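Long-range contact in phosphatase YwpJ (Bacillus subtilis, PDB 1NRW), which removes phosphate from phosphorylated five- and six-carbon sugars and nucleoside monophosphates in vitro, as a magnesium-dependent hydrolase of the HAD superfamily, Cof family: residues L97-G109 with I170-K184. Numbering follows the deposited sequence.
Sequences LESENYYYEVFTG and IDFYNILGFSFFKEK
Lys-184 and the turn 100-102 bind each other through three polar links. Lys-184 NZ donates to Glu-100 O at 2.7 Å, in the carbonyl plane on a lone pair, and the same ammonium forms a salt bridge with Glu-100 OE1. In return Tyr-102 OH donates to Lys-184 O at 2.6 Å, from a position tilted 27° off that carbonyl's plane. Bends about its CB-CG and CG-CD bonds fold the lysine chain back, laying CE over one face of the Tyr-102 ring in a CH-pi contact, 4.2 Å from its centroid. A water joins Tyr-102 OH to NZ. The carbonyl gripped by Lys-184 belongs to the turn where helix 87-99 ends in a Schellman motif, with Asn-101 as C-prime residue.

Beyond this turn, strands 103-108 and 172-178 run antiparallel at 168°. Tyr-103/Phe-178 and Glu-105/Leu-176 are hydrogen-bonded pairs with two backbone bonds each. At Phe-107 a classic beta bulge sets Tyr-173 and Asn-174 both opposite one residue: Phe-107 N donates to Asn-174 O, while Phe-107 O accepts from Tyr-173 N at 2.9 Å and only weakly from Asn-174 N.

On one face of the sheet, the rings of Tyr-103 and Phe-178 lie at 12° but are slid apart, with little overlap, although their CD2 atoms approach to 3.4 Å. Phe-180 completes the aromatic cluster, with Phe-178 CE2 above its ring centre and its own CE2 near Tyr-103 OH. On the other face, Val-106 CG1 meets the Phe-172 ring in plane at its edge (3.5 Å to CD1), and Leu-97 CD1 touches Ile-175 CG2.

These are central strands of the cap-domain sheet, flanked by strands 112-114 and 207-212. Helix 87-99 packs over Val-106 and Ile-175, helix 118-132 over Glu-105 and Leu-176. Asn-174 ND2 bonds to Glu-209 OE1 and to the backbone oxygen of Gly-45, assigned to the phosphate site, tying this sheet to the active-site region.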
loop_
_atom_site.group_PDB
_atom_site.type_symbol
_atom_site.label_atom_id
_atom_site.label_comp_id
_atom_site.label_asym_id
_atom_site.label_seq_id
_atom_site.Cartn_x
_atom_site.Cartn_y
_atom_site.Cartn_z
ATOM N N LEU A 97 18.263 10.028 0.619
ATOM C CA LEU A 97 18.158 8.605 0.933
ATOM C C LEU A 97 19.377 7.823 0.459
ATOM O O LEU A 97 19.907 6.981 1.181
ATOM C CB LEU A 97 16.897 8.003 0.299
ATOM C CG LEU A 97 15.563 8.465 0.888
ATOM C CD1 LEU A 97 14.408 7.917 0.056
ATOM C CD2 LEU A 97 15.459 7.997 2.331
ATOM N N GLU A 98 19.821 8.103 -0.760
ATOM C CA GLU A 98 20.966 7.394 -1.312
ATOM C C GLU A 98 22.265 7.766 -0.604
ATOM O O GLU A 98 23.069 6.896 -0.282
ATOM C CB GLU A 98 21.074 7.671 -2.814
ATOM C CG GLU A 98 22.154 6.874 -3.523
ATOM C CD GLU A 98 22.063 7.000 -5.030
ATOM O OE1 GLU A 98 21.122 6.428 -5.623
ATOM O OE2 GLU A 98 22.930 7.679 -5.620
ATOM N N SER A 99 22.464 9.053 -0.345
ATOM C CA SER A 99 23.685 9.499 0.322
ATOM C C SER A 99 23.756 9.007 1.765
ATOM O O SER A 99 24.849 8.824 2.308
ATOM C CB SER A 99 23.784 11.029 0.301
ATOM O OG SER A 99 22.814 11.633 1.141
ATOM N N GLU A 100 22.597 8.782 2.378
ATOM C CA GLU A 100 22.544 8.323 3.764
ATOM C C GLU A 100 22.448 6.808 3.924
ATOM O O GLU A 100 22.173 6.307 5.013
ATOM C CB GLU A 100 21.387 8.996 4.502
ATOM C CG GLU A 100 21.667 10.435 4.905
ATOM C CD GLU A 100 22.917 10.562 5.759
ATOM O OE1 GLU A 100 23.083 9.754 6.696
ATOM O OE2 GLU A 100 23.729 11.473 5.496
ATOM N N ASN A 101 22.653 6.085 2.832
ATOM C CA ASN A 101 22.644 4.628 2.860
ATOM C C ASN A 101 21.331 3.931 3.213
ATOM O O ASN A 101 21.330 2.885 3.861
ATOM C CB ASN A 101 23.752 4.145 3.796
ATOM C CG ASN A 101 25.089 4.768 3.464
ATOM O OD1 ASN A 101 25.585 4.627 2.346
ATOM N ND2 ASN A 101 25.677 5.472 4.427
ATOM N N TYR A 102 20.214 4.515 2.799
ATOM C CA TYR A 102 18.915 3.891 3.026
ATOM C C TYR A 102 18.636 3.057 1.786
ATOM O O TYR A 102 19.074 3.423 0.695
ATOM C CB TYR A 102 17.809 4.945 3.117
ATOM C CG TYR A 102 17.777 5.740 4.394
ATOM C CD1 TYR A 102 17.008 5.318 5.484
ATOM C CD2 TYR A 102 18.503 6.922 4.512
ATOM C CE1 TYR A 102 16.965 6.063 6.662
ATOM C CE2 TYR A 102 18.471 7.670 5.680
ATOM C CZ TYR A 102 17.703 7.238 6.749
ATOM O OH TYR A 102 17.682 7.984 7.900
ATOM N N TYR A 103 17.940 1.933 1.939
ATOM C CA TYR A 103 17.554 1.158 0.767
ATOM C C TYR A 103 16.334 1.954 0.314
ATOM O O TYR A 103 15.639 2.537 1.150
ATOM C CB TYR A 103 17.063 -0.252 1.123
ATOM C CG TYR A 103 18.092 -1.231 1.630
ATOM C CD1 TYR A 103 19.454 -0.934 1.610
ATOM C CD2 TYR A 103 17.692 -2.467 2.146
ATOM C CE1 TYR A 103 20.392 -1.843 2.101
ATOM C CE2 TYR A 103 18.619 -3.380 2.634
ATOM C CZ TYR A 103 19.966 -3.061 2.614
ATOM O OH TYR A 103 20.880 -3.952 3.132
ATOM N N TYR A 104 16.060 1.998 -0.983
ATOM C CA TYR A 104 14.884 2.730 -1.428
ATOM C C TYR A 104 14.292 2.183 -2.715
ATOM O O TYR A 104 14.972 1.523 -3.502
ATOM C CB TYR A 104 15.201 4.233 -1.552
ATOM C CG TYR A 104 16.148 4.617 -2.669
ATOM C CD1 TYR A 104 15.678 4.816 -3.970
ATOM C CD2 TYR A 104 17.511 4.783 -2.428
ATOM C CE1 TYR A 104 16.540 5.174 -5.001
ATOM C CE2 TYR A 104 18.387 5.140 -3.453
ATOM C CZ TYR A 104 17.893 5.332 -4.735
ATOM O OH TYR A 104 18.747 5.679 -5.755
ATOM N N GLU A 105 13.002 2.434 -2.902
ATOM C CA GLU A 105 12.293 1.980 -4.088
ATOM C C GLU A 105 11.483 3.171 -4.577
ATOM O O GLU A 105 10.836 3.852 -3.780
ATOM C CB GLU A 105 11.365 0.812 -3.742
ATOM C CG GLU A 105 12.102 -0.401 -3.173
ATOM C CD GLU A 105 11.175 -1.558 -2.849
ATOM O OE1 GLU A 105 9.972 -1.483 -3.186
ATOM O OE2 GLU A 105 11.653 -2.551 -2.259
ATOM N N VAL A 106 11.533 3.422 -5.880
ATOM C CA VAL A 106 10.813 4.550 -6.466
ATOM C C VAL A 106 9.675 4.053 -7.348
ATOM O O VAL A 106 9.896 3.483 -8.419
ATOM C CB VAL A 106 11.763 5.435 -7.310
ATOM C CG1 VAL A 106 11.041 6.709 -7.746
ATOM C CG2 VAL A 106 13.011 5.790 -6.496
ATOM N N PHE A 107 8.451 4.271 -6.887
ATOM C CA PHE A 107 7.271 3.851 -7.627
ATOM C C PHE A 107 6.920 4.903 -8.669
ATOM O O PHE A 107 6.635 6.048 -8.331
ATOM C CB PHE A 107 6.107 3.645 -6.656
ATOM C CG PHE A 107 6.309 2.486 -5.715
ATOM C CD1 PHE A 107 5.797 1.226 -6.024
ATOM C CD2 PHE A 107 7.055 2.642 -4.552
ATOM C CE1 PHE A 107 6.031 0.133 -5.184
ATOM C CE2 PHE A 107 7.295 1.551 -3.701
ATOM C CZ PHE A 107 6.781 0.299 -4.022
ATOM N N THR A 108 6.959 4.501 -9.936
ATOM C CA THR A 108 6.654 5.390 -11.052
ATOM C C THR A 108 5.618 4.711 -11.936
ATOM O O THR A 108 5.063 3.676 -11.572
ATOM C CB THR A 108 7.903 5.662 -11.909
ATOM O OG1 THR A 108 8.254 4.471 -12.627
ATOM C CG2 THR A 108 9.069 6.080 -11.032
ATOM N N GLY A 109 5.365 5.282 -13.105
ATOM C CA GLY A 109 4.399 4.672 -14.000
ATOM C C GLY A 109 4.930 3.387 -14.617
ATOM O O GLY A 109 4.288 2.338 -14.555
ATOM N N ILE A 170 8.930 10.697 -16.808
ATOM C CA ILE A 170 8.968 9.832 -15.633
ATOM C C ILE A 170 8.329 10.540 -14.443
ATOM O O ILE A 170 8.834 11.554 -13.961
ATOM C CB ILE A 170 10.415 9.427 -15.268
ATOM C CG1 ILE A 170 10.413 8.583 -13.990
ATOM C CG2 ILE A 170 11.274 10.665 -15.098
ATOM C CD1 ILE A 170 11.788 8.113 -13.549
ATOM N N ASP A 171 7.209 10.001 -13.979
ATOM C CA ASP A 171 6.498 10.581 -12.850
ATOM C C ASP A 171 6.835 9.827 -11.573
ATOM O O ASP A 171 6.966 8.604 -11.581
ATOM C CB ASP A 171 4.989 10.537 -13.094
ATOM C CG ASP A 171 4.568 11.378 -14.286
ATOM O OD1 ASP A 171 4.844 12.596 -14.286
ATOM O OD2 ASP A 171 3.959 10.820 -15.220
ATOM N N PHE A 172 6.977 10.570 -10.483
ATOM C CA PHE A 172 7.298 9.998 -9.181
ATOM C C PHE A 172 6.021 9.974 -8.348
ATOM O O PHE A 172 5.449 11.020 -8.055
ATOM C CB PHE A 172 8.365 10.855 -8.497
ATOM C CG PHE A 172 9.667 10.908 -9.253
ATOM C CD1 PHE A 172 10.536 9.824 -9.239
ATOM C CD2 PHE A 172 10.005 12.027 -10.009
ATOM C CE1 PHE A 172 11.730 9.849 -9.969
ATOM C CE2 PHE A 172 11.192 12.065 -10.743
ATOM C CZ PHE A 172 12.058 10.972 -10.723
ATOM N N TYR A 173 5.580 8.777 -7.967
ATOM C CA TYR A 173 4.349 8.640 -7.195
ATOM C C TYR A 173 4.543 8.373 -5.710
ATOM O O TYR A 173 3.869 8.969 -4.875
ATOM C CB TYR A 173 3.486 7.515 -7.768
ATOM C CG TYR A 173 3.115 7.682 -9.221
ATOM C CD1 TYR A 173 2.598 8.889 -9.698
ATOM C CD2 TYR A 173 3.264 6.628 -10.119
ATOM C CE1 TYR A 173 2.240 9.036 -11.038
ATOM C CE2 TYR A 173 2.910 6.764 -11.457
ATOM C CZ TYR A 173 2.400 7.970 -11.910
ATOM O OH TYR A 173 2.047 8.100 -13.234
ATOM N N ASN A 174 5.454 7.463 -5.382
ATOM C CA ASN A 174 5.678 7.099 -3.990
ATOM C C ASN A 174 7.128 6.661 -3.860
ATOM O O ASN A 174 7.673 6.029 -4.767
ATOM C CB ASN A 174 4.715 5.952 -3.621
ATOM C CG ASN A 174 4.649 5.668 -2.124
ATOM O OD1 ASN A 174 4.793 6.563 -1.294
ATOM N ND2 ASN A 174 4.391 4.404 -1.778
ATOM N N ILE A 175 7.752 7.031 -2.750
ATOM C CA ILE A 175 9.137 6.663 -2.490
ATOM C C ILE A 175 9.202 5.939 -1.157
ATOM O O ILE A 175 8.809 6.485 -0.120
ATOM C CB ILE A 175 10.055 7.904 -2.429
ATOM C CG1 ILE A 175 10.031 8.632 -3.776
ATOM C CG2 ILE A 175 11.486 7.478 -2.090
ATOM C CD1 ILE A 175 10.767 9.974 -3.773
ATOM N N LEU A 176 9.682 4.701 -1.192
ATOM C CA LEU A 176 9.818 3.904 0.021
ATOM C C LEU A 176 11.275 3.944 0.480
ATOM O O LEU A 176 12.185 3.766 -0.327
ATOM C CB LEU A 176 9.390 2.453 -0.243
ATOM C CG LEU A 176 9.500 1.447 0.916
ATOM C CD1 LEU A 176 8.504 0.319 0.705
ATOM C CD2 LEU A 176 10.929 0.900 1.019
ATOM N N GLY A 177 11.470 4.218 1.767
ATOM C CA GLY A 177 12.797 4.250 2.361
ATOM C C GLY A 177 12.854 3.144 3.400
ATOM O O GLY A 177 11.882 2.924 4.118
ATOM N N PHE A 178 13.988 2.457 3.499
ATOM C CA PHE A 178 14.123 1.347 4.440
ATOM C C PHE A 178 15.483 1.337 5.121
ATOM O O PHE A 178 16.492 1.691 4.512
ATOM C CB PHE A 178 13.932 0.030 3.674
ATOM C CG PHE A 178 14.255 -1.214 4.467
ATOM C CD1 PHE A 178 13.238 -1.980 5.032
ATOM C CD2 PHE A 178 15.575 -1.640 4.611
ATOM C CE1 PHE A 178 13.526 -3.161 5.727
ATOM C CE2 PHE A 178 15.881 -2.818 5.304
ATOM C CZ PHE A 178 14.853 -3.580 5.862
ATOM N N SER A 179 15.497 0.927 6.386
ATOM C CA SER A 179 16.742 0.795 7.140
ATOM C C SER A 179 16.556 -0.190 8.286
ATOM O O SER A 179 15.516 -0.194 8.944
ATOM C CB SER A 179 17.202 2.135 7.716
ATOM O OG SER A 179 18.448 1.971 8.375
ATOM N N PHE A 180 17.561 -1.030 8.514
ATOM C CA PHE A 180 17.510 -2.001 9.606
ATOM C C PHE A 180 17.688 -1.300 10.946
ATOM O O PHE A 180 17.338 -1.845 11.994
ATOM C CB PHE A 180 18.645 -3.023 9.478
ATOM C CG PHE A 180 18.477 -3.997 8.356
ATOM C CD1 PHE A 180 17.462 -4.943 8.386
ATOM C CD2 PHE A 180 19.361 -3.994 7.282
ATOM C CE1 PHE A 180 17.332 -5.881 7.360
ATOM C CE2 PHE A 180 19.239 -4.926 6.254
ATOM C CZ PHE A 180 18.223 -5.870 6.295
ATOM N N PHE A 181 18.228 -0.086 10.904
ATOM C CA PHE A 181 18.539 0.663 12.118
ATOM C C PHE A 181 17.524 1.672 12.632
ATOM O O PHE A 181 17.144 2.614 11.936
ATOM C CB PHE A 181 19.893 1.336 11.919
ATOM C CG PHE A 181 20.945 0.394 11.420
ATOM C CD1 PHE A 181 21.467 -0.588 12.259
ATOM C CD2 PHE A 181 21.366 0.438 10.095
ATOM C CE1 PHE A 181 22.391 -1.515 11.784
ATOM C CE2 PHE A 181 22.288 -0.484 9.609
ATOM C CZ PHE A 181 22.801 -1.464 10.457
ATOM N N LYS A 182 17.115 1.472 13.881
ATOM C CA LYS A 182 16.141 2.342 14.521
ATOM C C LYS A 182 16.531 3.813 14.407
ATOM O O LYS A 182 15.685 4.663 14.130
ATOM C CB LYS A 182 15.993 1.960 15.996
ATOM C CG LYS A 182 14.915 2.734 16.734
ATOM C CD LYS A 182 14.853 2.355 18.209
ATOM C CE LYS A 182 16.108 2.791 18.955
ATOM N NZ LYS A 182 16.044 2.459 20.407
ATOM N N GLU A 183 17.811 4.110 14.615
ATOM C CA GLU A 183 18.297 5.487 14.550
ATOM C C GLU A 183 18.066 6.125 13.184
ATOM O O GLU A 183 17.711 7.303 13.092
ATOM C CB GLU A 183 19.793 5.543 14.877
ATOM C CG GLU A 183 20.175 4.974 16.239
ATOM C CD GLU A 183 19.850 3.497 16.373
ATOM O OE1 GLU A 183 20.209 2.718 15.463
ATOM O OE2 GLU A 183 19.238 3.114 17.394
ATOM N N LYS A 184 18.284 5.348 12.127
ATOM C CA LYS A 184 18.103 5.833 10.764
ATOM C C LYS A 184 16.623 6.054 10.477
ATOM O O LYS A 184 16.247 7.014 9.804
ATOM C CB LYS A 184 18.673 4.821 9.769
ATOM C CG LYS A 184 20.139 4.496 9.989
ATOM C CD LYS A 184 21.030 5.633 9.547
ATOM C CE LYS A 184 21.073 5.749 8.029
ATOM N NZ LYS A 184 21.952 6.876 7.614
HETATM O O HOH W 1 20.648 1.993 6.680
HETATM O O HOH W 2 24.738 5.179 7.694
HETATM O O HOH W 3 20.140 8.842 8.715
HETATM O O HOH W 4 6.574 7.395 -14.892
#